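Local atomic coordinates of putative oxidoreductase with NAD(P)-binding Rossmann-fold domain (Clostridium difficile, PDB entry 3UUW), a protein that is probably an NAD(P)-dependent oxidoreductase of the Gfo/Idh/MocA family, pairing a nucleotide-binding Rossmann fold with a C-terminal domain built on a large beta sheet. Residues Q226-S231 against I235-N240; N125-P130 against V171-L176. One frame throughout, in Å; residues are numbered along the deposited sequence.

Interaction 2 comes first along the chain and interaction 1 follows it; their centres lie 13 Å apart and their nearest atoms about 4 Å apart, without touching. Interaction 2 ties the turn that follows strand 120-122, an edge strand of the parallel Rossmann sheet, to helix 160-179, which packs on the large mixed sheet; its Arg127 side chain lies about 4 Å from a bound glycerol, probably from the crystallisation liquor. Interaction 1 is a hairpin within that mixed sheet. Two elements bridge them: the Glu225 carboxylate forms a salt bridge with Arg126 NE and its backbone N a hydrogen bond to Asn240 OD1, and helix 130-138, which begins at Pro130, covers the Val227 and Val238 face of the hairpin.

Interaction 1. Residues Q226-S231 against I235-N240; sequences QVEILS and IQRVKN
Strands 226-231 and 235-239 run antiparallel, their axes 4.6 Å apart at closest and 173° between directions, as a tight beta hairpin in the mixed sheet of the C-terminal domain. Val227 with Val238 and Ile229 with Gln236 are the hydrogen-bonded pairs; Val227 N reaches Val238 O at 3.1 Å, and Gln236 N reaches Ile229 O at 2.9 Å. Val227 and Val238 direct their branches to the face covered by Tyr132 of helix 130-138. On the other face Gln226, Glu228, Arg237 and Lys239 stand side by side. Glu228 places CG opposite its backbone N (chi1 176°) and runs extended alongside Arg237, and its OE2 takes the NE hydrogen at 2.7 Å through the anti lone pair. A single oxygen makes this salt bridge, the carboxylate turned 59° from the guanidinium plane; OE1 bonds instead to Asn146. Arg237 NH1 and NH2 engage Glu245 and Glu247 on strand 243-248, so that three carboxylates together probably balance its charge, while Ile235 CG2 lies over one guanidinium face, toward its rim. Gln226 OE1 rests against the Lys239 chain, 3.4 Å from CE, and Lys239 NZ pairs with Glu245. One water closes the ring beside the salt bridge, donating to Glu228 OE2 at 2.8 Å and accepting from Arg237 NH2 at 3.0 Å.

Interaction 2. Residues N125-P130 against V171-L176; sequences NRRFCP and VIDTAL
Arg127 sends CG away from its own carbonyl carbon (chi1 -58°) and stays extended as far as NE, while Asp173 sets its carboxylate anti to the backbone N (chi1 -172°), and the two side chains cross at about a right angle. The guanidinium grips the carboxylate side-on in a bidentate salt bridge: NE to Asp173 OD2 and NH2 to Asp173 OD1 are each 2.8 Å long and nearly straight. Both oxygens use their syn lone pairs, and the two flat groups are only 19° from coplanar. Arg127 NH1 has a second carboxylate partner in Glu292. Beside this bridge, Arg126 crosses Thr174 roughly at right angles, its CB and CD both 3.5 Å from Thr174 OG1. That hydroxyl is hydrogen-bonded to His170 O one turn back in the helix, and Arg126 NE continues to Glu225, leaving the methylenes as the touching part. The contact joins the 3-10 turn 125-128, after the last Rossmann strand, to helix 160-179 of the C-terminal domain, and Arg127 O binds a glycerol, probably from crystallisation. Paired bonds of this kind fix the rotation of the Asp173 carboxylate, and two acidic partners around buried Arg127 probably offset the cost of burying its charge.

Interaction 1. Residues Q226-S231 against I235-N240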
loop_
_atom_site.group_PDB
_atom_site.type_symbol
_atom_site.label_atom_id
_atom_site.label_comp_id
_atom_site.label_asym_id
_atom_site.label_seq_id
_atom_site.Cartn_x
_atom_site.Cartn_y
_atom_site.Cartn_z
ATOM N N GLN A 226 -1.161 -14.143 -6.967
ATOM C CA GLN A 226 -1.374 -14.034 -5.543
ATOM C C GLN A 226 -1.843 -15.342 -4.951
ATOM O O GLN A 226 -2.673 -16.016 -5.543
ATOM C CB GLN A 226 -2.438 -12.967 -5.242
ATOM C CG GLN A 226 -2.663 -12.769 -3.759
ATOM C CD GLN A 226 -3.667 -11.680 -3.488
ATOM O OE1 GLN A 226 -3.351 -10.505 -3.561
ATOM N NE2 GLN A 226 -4.883 -12.076 -3.172
ATOM N N VAL A 227 -1.254 -15.709 -3.812
ATOM C CA VAL A 227 -1.769 -16.781 -2.958
ATOM C C VAL A 227 -2.234 -16.116 -1.646
ATOM O O VAL A 227 -1.515 -15.298 -1.070
ATOM C CB VAL A 227 -0.700 -17.803 -2.650
ATOM C CG1 VAL A 227 -1.149 -18.741 -1.501
ATOM C CG2 VAL A 227 -0.322 -18.525 -3.909
ATOM N N GLU A 228 -3.445 -16.436 -1.219
ATOM C CA GLU A 228 -4.028 -15.898 0.008
ATOM C C GLU A 228 -4.530 -17.069 0.807
ATOM O O GLU A 228 -5.336 -17.885 0.293
ATOM C CB GLU A 228 -5.194 -14.982 -0.310
ATOM C CG GLU A 228 -5.934 -14.432 0.890
ATOM C CD GLU A 228 -6.966 -13.443 0.442
ATOM O OE1 GLU A 228 -7.950 -13.888 -0.188
ATOM O OE2 GLU A 228 -6.771 -12.226 0.675
ATOM N N ILE A 229 -4.068 -17.164 2.046
ATOM C CA ILE A 229 -4.505 -18.205 2.947
ATOM C C ILE A 229 -5.270 -17.590 4.112
ATOM O O ILE A 229 -4.725 -16.741 4.831
ATOM C CB ILE A 229 -3.308 -19.004 3.489
ATOM C CG1 ILE A 229 -2.519 -19.662 2.348
ATOM C CG2 ILE A 229 -3.764 -20.065 4.562
ATOM C CD1 ILE A 229 -1.268 -20.408 2.846
ATOM N N LEU A 230 -6.526 -17.999 4.275
ATOM C CA LEU A 230 -7.367 -17.576 5.408
ATOM C C LEU A 230 -7.311 -18.671 6.481
ATOM O O LEU A 230 -7.709 -19.816 6.237
ATOM C CB LEU A 230 -8.821 -17.341 4.981
ATOM C CG LEU A 230 -9.181 -16.128 4.110
ATOM C CD1 LEU A 230 -8.693 -16.295 2.686
ATOM C CD2 LEU A 230 -10.695 -15.926 4.116
ATOM N N SER A 231 -6.836 -18.316 7.667
ATOM C CA SER A 231 -6.724 -19.288 8.759
ATOM C C SER A 231 -7.200 -18.677 10.068
ATOM O O SER A 231 -7.495 -17.494 10.136
ATOM C CB SER A 231 -5.305 -19.803 8.872
ATOM O OG SER A 231 -4.421 -18.764 9.229
ATOM N N ILE A 235 -4.813 -13.715 8.098
ATOM C CA ILE A 235 -4.817 -13.788 6.634
ATOM C C ILE A 235 -3.349 -13.655 6.237
ATOM O O ILE A 235 -2.634 -12.796 6.772
ATOM C CB ILE A 235 -5.595 -12.685 5.937
ATOM C CG1 ILE A 235 -7.061 -12.652 6.407
ATOM C CG2 ILE A 235 -5.536 -12.903 4.442
ATOM C CD1 ILE A 235 -7.895 -11.506 5.823
ATOM N N GLN A 236 -2.884 -14.532 5.356
ATOM C CA GLN A 236 -1.541 -14.399 4.795
ATOM C C GLN A 236 -1.675 -14.265 3.278
ATOM O O GLN A 236 -2.454 -14.980 2.656
ATOM C CB GLN A 236 -0.669 -15.611 5.074
ATOM C CG GLN A 236 -0.417 -15.967 6.545
ATOM C CD GLN A 236 -0.070 -17.458 6.740
ATOM O OE1 GLN A 236 -0.934 -18.318 6.662
ATOM N NE2 GLN A 236 1.174 -17.734 7.023
ATOM N N ARG A 237 -0.897 -13.382 2.675
ATOM C CA ARG A 237 -0.893 -13.276 1.226
ATOM C C ARG A 237 0.523 -13.118 0.727
ATOM O O ARG A 237 1.350 -12.440 1.363
ATOM C CB ARG A 237 -1.664 -12.067 0.698
ATOM C CG ARG A 237 -2.930 -11.709 1.383
ATOM C CD ARG A 237 -3.661 -10.634 0.552
ATOM N NE ARG A 237 -4.900 -10.361 1.223
ATOM C CZ ARG A 237 -5.012 -9.556 2.267
ATOM N NH1 ARG A 237 -3.956 -8.875 2.722
ATOM N NH2 ARG A 237 -6.184 -9.410 2.832
ATOM N N VAL A 238 0.794 -13.706 -0.426
ATOM C CA VAL A 238 2.061 -13.457 -1.101
ATOM C C VAL A 238 1.693 -12.959 -2.493
ATOM O O VAL A 238 0.948 -13.624 -3.206
ATOM C CB VAL A 238 2.982 -14.681 -1.176
ATOM C CG1 VAL A 238 4.224 -14.358 -2.004
ATOM C CG2 VAL A 238 3.404 -15.092 0.200
ATOM N N LYS A 239 2.189 -11.778 -2.851
ATOM C CA LYS A 239 1.895 -11.155 -4.115
ATOM C C LYS A 239 3.122 -11.165 -5.005
ATOM O O LYS A 239 4.215 -10.772 -4.579
ATOM C CB LYS A 239 1.449 -9.701 -3.905
ATOM C CG LYS A 239 0.166 -9.566 -3.125
ATOM C CD LYS A 239 -0.194 -8.077 -2.956
ATOM C CE LYS A 239 -1.529 -7.886 -2.254
ATOM N NZ LYS A 239 -1.814 -6.436 -2.100
ATOM N N ASN A 240 2.922 -11.603 -6.237
ATOM C CA ASN A 240 3.987 -11.665 -7.258
ATOM C C ASN A 240 5.254 -12.376 -6.772
ATOM O O ASN A 240 6.391 -12.017 -7.157
ATOM C CB ASN A 240 4.304 -10.253 -7.769
ATOM C CG ASN A 240 3.122 -9.616 -8.478
ATOM O OD1 ASN A 240 2.287 -10.305 -9.058
ATOM N ND2 ASN A 240 3.096 -8.301 -8.504
HETATM O O HOH W 1 -8.729 -10.869 2.160
HETATM O O HOH W 2 -3.426 -17.502 7.186
#

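Interaction 2. Residues N125-P130 against V171-L176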
loop_
_atom_site.group_PDB
_atom_site.type_symbol
_atom_site.label_atom_id
_atom_site.label_comp_id
_atom_site.label_asym_id
_atom_site.label_seq_id
_atom_site.Cartn_x
_atom_site.Cartn_y
_atom_site.Cartn_z
ATOM N N ASN A 125 8.680 -24.591 -9.713
ATOM C CA ASN A 125 9.448 -23.666 -8.884
ATOM C C ASN A 125 8.694 -23.074 -7.697
ATOM O O ASN A 125 9.297 -22.771 -6.662
ATOM C CB ASN A 125 10.067 -22.547 -9.732
ATOM C CG ASN A 125 9.031 -21.782 -10.491
ATOM O OD1 ASN A 125 8.434 -22.320 -11.429
ATOM N ND2 ASN A 125 8.758 -20.542 -10.067
ATOM N N ARG A 126 7.377 -22.920 -7.828
ATOM C CA ARG A 126 6.590 -22.309 -6.766
ATOM C C ARG A 126 6.652 -23.101 -5.453
ATOM O O ARG A 126 6.547 -22.515 -4.385
ATOM C CB ARG A 126 5.164 -22.047 -7.255
ATOM C CG ARG A 126 5.097 -20.934 -8.235
ATOM C CD ARG A 126 3.834 -20.965 -9.042
ATOM N NE ARG A 126 3.782 -19.800 -9.903
ATOM C CZ ARG A 126 4.538 -19.627 -10.975
ATOM N NH1 ARG A 126 5.384 -20.569 -11.381
ATOM N NH2 ARG A 126 4.432 -18.494 -11.672
ATOM N N ARG A 127 6.872 -24.420 -5.528
ATOM C CA ARG A 127 7.042 -25.234 -4.319
ATOM C C ARG A 127 8.304 -24.862 -3.527
ATOM O O ARG A 127 8.470 -25.266 -2.362
ATOM C CB ARG A 127 7.061 -26.711 -4.662
ATOM C CG ARG A 127 5.839 -27.227 -5.367
ATOM C CD ARG A 127 5.822 -28.735 -5.251
ATOM N NE ARG A 127 4.874 -29.394 -6.135
ATOM C CZ ARG A 127 4.584 -30.694 -6.079
ATOM N NH1 ARG A 127 5.090 -31.463 -5.122
ATOM N NH2 ARG A 127 3.738 -31.222 -6.952
ATOM N N PHE A 128 9.202 -24.105 -4.166
ATOM C CA PHE A 128 10.445 -23.651 -3.561
ATOM C C PHE A 128 10.518 -22.132 -3.410
ATOM O O PHE A 128 11.551 -21.583 -3.001
ATOM C CB PHE A 128 11.647 -24.158 -4.378
ATOM C CG PHE A 128 11.867 -25.628 -4.260
ATOM C CD1 PHE A 128 11.088 -26.512 -4.977
ATOM C CD2 PHE A 128 12.821 -26.135 -3.401
ATOM C CE1 PHE A 128 11.268 -27.860 -4.860
ATOM C CE2 PHE A 128 13.004 -27.492 -3.284
ATOM C CZ PHE A 128 12.223 -28.350 -4.014
ATOM N N CYS A 129 9.427 -21.449 -3.765
ATOM C CA CYS A 129 9.336 -20.008 -3.598
ATOM C C CYS A 129 9.455 -19.728 -2.090
ATOM O O CYS A 129 8.650 -20.189 -1.308
ATOM C CB CYS A 129 8.021 -19.502 -4.193
ATOM S SG CYS A 129 7.609 -17.803 -3.753
ATOM N N PRO A 130 10.458 -18.959 -1.684
ATOM C CA PRO A 130 10.658 -18.790 -0.237
ATOM C C PRO A 130 9.427 -18.244 0.502
ATOM O O PRO A 130 9.102 -18.758 1.566
ATOM C CB PRO A 130 11.831 -17.822 -0.163
ATOM C CG PRO A 130 12.637 -18.183 -1.375
ATOM C CD PRO A 130 11.618 -18.448 -2.445
ATOM N N VAL A 171 -0.860 -22.840 -11.141
ATOM C CA VAL A 171 -1.901 -22.529 -10.165
ATOM C C VAL A 171 -2.407 -23.817 -9.491
ATOM O O VAL A 171 -2.482 -23.918 -8.245
ATOM C CB VAL A 171 -3.044 -21.717 -10.835
ATOM C CG1 VAL A 171 -4.179 -21.460 -9.843
ATOM C CG2 VAL A 171 -2.515 -20.386 -11.378
ATOM N N ILE A 172 -2.738 -24.809 -10.312
ATOM C CA ILE A 172 -3.236 -26.112 -9.830
ATOM C C ILE A 172 -2.166 -26.813 -9.006
ATOM O O ILE A 172 -2.453 -27.312 -7.929
ATOM C CB ILE A 172 -3.706 -26.988 -10.987
ATOM C CG1 ILE A 172 -4.894 -26.332 -11.694
ATOM C CG2 ILE A 172 -4.090 -28.427 -10.519
ATOM C CD1 ILE A 172 -6.070 -25.942 -10.765
ATOM N N ASP A 173 -0.927 -26.850 -9.487
ATOM C CA ASP A 173 0.101 -27.524 -8.699
ATOM C C ASP A 173 0.310 -26.861 -7.334
ATOM O O ASP A 173 0.467 -27.540 -6.320
ATOM C CB ASP A 173 1.447 -27.571 -9.415
ATOM C CG ASP A 173 2.445 -28.442 -8.669
ATOM O OD1 ASP A 173 2.300 -29.688 -8.739
ATOM O OD2 ASP A 173 3.332 -27.882 -7.989
ATOM N N THR A 174 0.334 -25.536 -7.310
ATOM C CA THR A 174 0.516 -24.823 -6.039
ATOM C C THR A 174 -0.654 -25.135 -5.092
ATOM O O THR A 174 -0.461 -25.363 -3.892
ATOM C CB THR A 174 0.688 -23.334 -6.270
ATOM O OG1 THR A 174 1.790 -23.113 -7.157
ATOM C CG2 THR A 174 0.909 -22.603 -4.945
ATOM N N ALA A 175 -1.865 -25.174 -5.647
ATOM C CA ALA A 175 -3.058 -25.522 -4.892
ATOM C C ALA A 175 -2.932 -26.903 -4.235
ATOM O O ALA A 175 -3.218 -27.051 -3.051
ATOM C CB ALA A 175 -4.296 -25.468 -5.789
ATOM N N LEU A 176 -2.519 -27.900 -5.011
ATOM C CA LEU A 176 -2.456 -29.257 -4.525
ATOM C C LEU A 176 -1.344 -29.388 -3.473
ATOM O O LEU A 176 -1.494 -30.127 -2.496
ATOM C CB LEU A 176 -2.276 -30.248 -5.682
ATOM C CG LEU A 176 -3.431 -30.325 -6.708
ATOM C CD1 LEU A 176 -3.092 -31.339 -7.764
ATOM C CD2 LEU A 176 -4.747 -30.662 -6.043
#